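PDB 7JPJ: diaminopimelate decarboxylase from Phaeodactylum tricornutum, which probably uses pyridoxal 5'-phosphate to decarboxylate diaminopimelate, the step that yields lysine. Local coordinates for residues 34-45 / 67-76. Residues are numbered along the deposited sequence; the frame is centred on the assembly and turned at random.
Sequences IDKLEEAADACL and ILKYFHSKNI
Tyr70 sets one side of its ring against helix 34-45, where Ile34 CD1 and Leu37 CB both meet it. Ile34 CD1 makes an off-centre CH-pi contact, 4.2 Å from the Tyr70 ring centroid and 29° off its normal, and Leu37 CB lies 3.7 Å from Tyr70 CE2. With CG anti to the backbone N (chi1 173°), the ring reaches the neighbouring helix, its OH arriving beside Glu38 CA and CB. Cut back to an alanine, without ring or hydroxyl, this position would probably leave a gap beside Ile34, Leu37 and Glu38. Deeper in, Leu37 divides its methyls: CD1 meets Ile67 CD1, while CD2 lies 3.6 Å from Phe71 CZ. Ala41 CB packs 3.9 Å from CD1 of Ile76, whose backbone N bonds Phe71 O in the Schellman motif (Asn75 at C-prime) ending helix 65-73. The charged contact comes from Lys74, whose NZ makes a weakly hydrogen-bonded salt bridge with Asp42 OD1 (3.5 Å). Glu38 OE2, 4.4 Å from Lys74 NZ, is beyond salt-bridge distance and probably adds a weaker attraction. The two helices, crossing at -43°, lie outside strand 53-58 of the pyridoxal-binding TIM-type barrel. Apolar burial thus carries this interface, with a loose charge pair at its margin.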
loop_
_atom_site.group_PDB
_atom_site.type_symbol
_atom_site.label_atom_id
_atom_site.label_comp_id
_atom_site.label_asym_id
_atom_site.label_seq_id
_atom_site.Cartn_x
_atom_site.Cartn_y
_atom_site.Cartn_z
ATOM N N ILE A 34 19.925 -0.207 -17.171
ATOM C CA ILE A 34 21.302 -0.283 -16.688
ATOM C C ILE A 34 21.995 1.068 -16.838
ATOM O O ILE A 34 22.784 1.478 -15.977
ATOM C CB ILE A 34 22.058 -1.405 -17.427
ATOM C CG1 ILE A 34 21.822 -2.753 -16.742
ATOM C CG2 ILE A 34 23.548 -1.109 -17.508
ATOM C CD1 ILE A 34 22.479 -2.874 -15.386
ATOM N N ASP A 35 21.698 1.785 -17.926
ATOM C CA ASP A 35 22.285 3.104 -18.146
ATOM C C ASP A 35 21.962 4.053 -16.999
ATOM O O ASP A 35 22.845 4.753 -16.491
ATOM C CB ASP A 35 21.783 3.682 -19.469
ATOM C CG ASP A 35 22.785 3.522 -20.592
ATOM O OD1 ASP A 35 23.967 3.869 -20.389
ATOM O OD2 ASP A 35 22.387 3.053 -21.680
ATOM N N LYS A 36 20.694 4.093 -16.579
ATOM C CA LYS A 36 20.291 4.997 -15.507
ATOM C C LYS A 36 20.825 4.547 -14.150
ATOM O O LYS A 36 21.016 5.379 -13.256
ATOM C CB LYS A 36 18.768 5.119 -15.471
ATOM C CG LYS A 36 18.207 6.157 -16.431
ATOM C CD LYS A 36 18.437 7.561 -15.901
ATOM C CE LYS A 36 18.039 8.615 -16.913
ATOM N NZ LYS A 36 18.150 9.987 -16.346
ATOM N N LEU A 37 21.066 3.246 -13.973
ATOM C CA LEU A 37 21.677 2.780 -12.733
ATOM C C LEU A 37 23.148 3.170 -12.654
ATOM O O LEU A 37 23.658 3.444 -11.562
ATOM C CB LEU A 37 21.530 1.265 -12.605
ATOM C CG LEU A 37 20.141 0.709 -12.285
ATOM C CD1 LEU A 37 20.120 -0.791 -12.507
ATOM C CD2 LEU A 37 19.731 1.049 -10.858
ATOM N N GLU A 38 23.838 3.204 -13.797
ATOM C CA GLU A 38 25.258 3.541 -13.802
ATOM C C GLU A 38 25.483 5.013 -13.482
ATOM O O GLU A 38 26.441 5.361 -12.783
ATOM C CB GLU A 38 25.871 3.185 -15.156
ATOM C CG GLU A 38 27.362 2.926 -15.103
ATOM C CD GLU A 38 27.989 2.847 -16.480
ATOM O OE1 GLU A 38 27.958 3.861 -17.208
ATOM O OE2 GLU A 38 28.519 1.773 -16.832
ATOM N N GLU A 39 24.618 5.891 -13.997
ATOM C CA GLU A 39 24.738 7.317 -13.700
ATOM C C GLU A 39 24.589 7.589 -12.210
ATOM O O GLU A 39 25.350 8.376 -11.638
ATOM C CB GLU A 39 23.694 8.105 -14.490
ATOM C CG GLU A 39 23.673 7.805 -15.979
ATOM C CD GLU A 39 22.591 8.582 -16.713
ATOM O OE1 GLU A 39 21.780 9.256 -16.036
ATOM O OE2 GLU A 39 22.562 8.528 -17.963
ATOM N N ALA A 40 23.610 6.951 -11.565
ATOM C CA ALA A 40 23.394 7.183 -10.142
ATOM C C ALA A 40 24.514 6.576 -9.309
ATOM O O ALA A 40 24.978 7.192 -8.340
ATOM C CB ALA A 40 22.041 6.621 -9.715
ATOM N N ALA A 41 24.963 5.373 -9.672
ATOM C CA ALA A 41 26.049 4.730 -8.940
ATOM C C ALA A 41 27.318 5.570 -8.996
ATOM O O ALA A 41 27.970 5.804 -7.972
ATOM C CB ALA A 41 26.303 3.331 -9.500
ATOM N N ASP A 42 27.679 6.042 -10.193
ATOM C CA ASP A 42 28.872 6.869 -10.337
ATOM C C ASP A 42 28.718 8.199 -9.607
ATOM O O ASP A 42 29.668 8.682 -8.981
ATOM C CB ASP A 42 29.170 7.096 -11.819
ATOM C CG ASP A 42 30.031 5.998 -12.418
ATOM O OD1 ASP A 42 30.550 5.157 -11.650
ATOM O OD2 ASP A 42 30.181 5.970 -13.660
ATOM N N ALA A 43 27.529 8.803 -9.675
ATOM C CA ALA A 43 27.310 10.074 -8.994
ATOM C C ALA A 43 27.444 9.933 -7.484
ATOM O O ALA A 43 27.888 10.870 -6.812
ATOM C CB ALA A 43 25.936 10.634 -9.355
ATOM N N CYS A 44 27.068 8.778 -6.930
ATOM C CA CYS A 44 27.185 8.583 -5.489
ATOM C C CYS A 44 28.608 8.219 -5.087
ATOM O O CYS A 44 29.106 8.697 -4.062
ATOM C CB CYS A 44 26.205 7.510 -5.019
ATOM S SG CYS A 44 24.468 7.970 -5.196
ATOM N N LEU A 45 29.278 7.377 -5.877
ATOM C CA LEU A 45 30.674 7.047 -5.611
ATOM C C LEU A 45 31.599 8.248 -5.760
ATOM O O LEU A 45 32.753 8.177 -5.324
ATOM C CB LEU A 45 31.133 5.923 -6.540
ATOM C CG LEU A 45 30.544 4.544 -6.247
ATOM C CD1 LEU A 45 30.684 3.632 -7.456
ATOM C CD2 LEU A 45 31.202 3.931 -5.026
ATOM N N ILE A 67 19.385 -5.902 -9.190
ATOM C CA ILE A 67 19.818 -4.590 -8.716
ATOM C C ILE A 67 20.877 -4.744 -7.631
ATOM O O ILE A 67 21.885 -4.026 -7.617
ATOM C CB ILE A 67 18.610 -3.772 -8.222
ATOM C CG1 ILE A 67 17.511 -3.746 -9.287
ATOM C CG2 ILE A 67 19.034 -2.358 -7.855
ATOM C CD1 ILE A 67 17.909 -3.032 -10.564
ATOM N N LEU A 68 20.671 -5.688 -6.709
ATOM C CA LEU A 68 21.675 -5.953 -5.683
ATOM C C LEU A 68 22.982 -6.419 -6.308
ATOM O O LEU A 68 24.063 -5.955 -5.929
ATOM C CB LEU A 68 21.157 -6.996 -4.694
ATOM C CG LEU A 68 19.981 -6.595 -3.808
ATOM C CD1 LEU A 68 19.689 -7.704 -2.813
ATOM C CD2 LEU A 68 20.269 -5.286 -3.096
ATOM N N LYS A 69 22.900 -7.341 -7.268
ATOM C CA LYS A 69 24.109 -7.844 -7.912
ATOM C C LYS A 69 24.831 -6.738 -8.674
ATOM O O LYS A 69 26.067 -6.699 -8.702
ATOM C CB LYS A 69 23.763 -9.004 -8.846
ATOM C CG LYS A 69 23.287 -10.262 -8.135
ATOM C CD LYS A 69 22.806 -11.306 -9.132
ATOM C CE LYS A 69 22.139 -12.489 -8.437
ATOM N NZ LYS A 69 23.079 -13.235 -7.551
ATOM N N TYR A 70 24.077 -5.824 -9.291
ATOM C CA TYR A 70 24.707 -4.757 -10.061
ATOM C C TYR A 70 25.430 -3.772 -9.149
ATOM O O TYR A 70 26.582 -3.403 -9.408
ATOM C CB TYR A 70 23.678 -4.023 -10.918
ATOM C CG TYR A 70 24.285 -2.820 -11.590
ATOM C CD1 TYR A 70 25.070 -2.965 -12.725
ATOM C CD2 TYR A 70 24.117 -1.542 -11.067
ATOM C CE1 TYR A 70 25.652 -1.874 -13.335
ATOM C CE2 TYR A 70 24.697 -0.443 -11.671
ATOM C CZ TYR A 70 25.462 -0.616 -12.804
ATOM O OH TYR A 70 26.043 0.469 -13.415
ATOM N N PHE A 71 24.760 -3.315 -8.087
ATOM C CA PHE A 71 25.396 -2.383 -7.163
ATOM C C PHE A 71 26.555 -3.032 -6.419
ATOM O O PHE A 71 27.484 -2.337 -5.997
ATOM C CB PHE A 71 24.375 -1.838 -6.168
ATOM C CG PHE A 71 23.432 -0.823 -6.754
ATOM C CD1 PHE A 71 23.831 -0.002 -7.795
ATOM C CD2 PHE A 71 22.146 -0.687 -6.254
ATOM C CE1 PHE A 71 22.962 0.935 -8.330
ATOM C CE2 PHE A 71 21.275 0.246 -6.784
ATOM C CZ PHE A 71 21.682 1.058 -7.824
ATOM N N HIS A 72 26.525 -4.355 -6.250
ATOM C CA HIS A 72 27.665 -5.030 -5.637
ATOM C C HIS A 72 28.879 -4.995 -6.558
ATOM O O HIS A 72 30.008 -4.780 -6.098
ATOM C CB HIS A 72 27.299 -6.471 -5.275
ATOM C CG HIS A 72 28.396 -7.212 -4.579
ATOM N ND1 HIS A 72 28.834 -8.454 -4.987
ATOM C CD2 HIS A 72 29.157 -6.877 -3.509
ATOM C CE1 HIS A 72 29.814 -8.855 -4.195
ATOM N NE2 HIS A 72 30.029 -7.915 -3.292
ATOM N N SER A 73 28.668 -5.195 -7.861
ATOM C CA SER A 73 29.766 -5.121 -8.818
ATOM C C SER A 73 30.374 -3.727 -8.894
ATOM O O SER A 73 31.516 -3.584 -9.348
ATOM C CB SER A 73 29.280 -5.552 -10.202
ATOM O OG SER A 73 28.279 -4.672 -10.681
ATOM N N LYS A 74 29.640 -2.700 -8.468
ATOM C CA LYS A 74 30.145 -1.335 -8.431
ATOM C C LYS A 74 30.735 -0.963 -7.076
ATOM O O LYS A 74 30.995 0.219 -6.834
ATOM C CB LYS A 74 29.031 -0.351 -8.797
ATOM C CG LYS A 74 28.579 -0.448 -10.241
ATOM C CD LYS A 74 29.651 0.060 -11.184
ATOM C CE LYS A 74 29.295 1.429 -11.735
ATOM N NZ LYS A 74 30.272 1.879 -12.774
ATOM N N ASN A 75 30.946 -1.946 -6.196
ATOM C CA ASN A 75 31.504 -1.734 -4.856
ATOM C C ASN A 75 30.614 -0.843 -3.995
ATOM O O ASN A 75 31.104 -0.085 -3.152
ATOM C CB ASN A 75 32.926 -1.169 -4.923
ATOM C CG ASN A 75 33.889 -2.116 -5.600
ATOM O OD1 ASN A 75 33.683 -3.330 -5.601
ATOM N ND2 ASN A 75 34.946 -1.568 -6.192
ATOM N N ILE A 76 29.302 -0.934 -4.193
ATOM C CA ILE A 76 28.321 -0.262 -3.348
ATOM C C ILE A 76 27.773 -1.281 -2.359
ATOM O O ILE A 76 27.389 -2.391 -2.748
ATOM C CB ILE A 76 27.193 0.360 -4.187
ATOM C CG1 ILE A 76 27.712 1.572 -4.960
ATOM C CG2 ILE A 76 26.022 0.752 -3.302
ATOM C CD1 ILE A 76 26.640 2.296 -5.736
#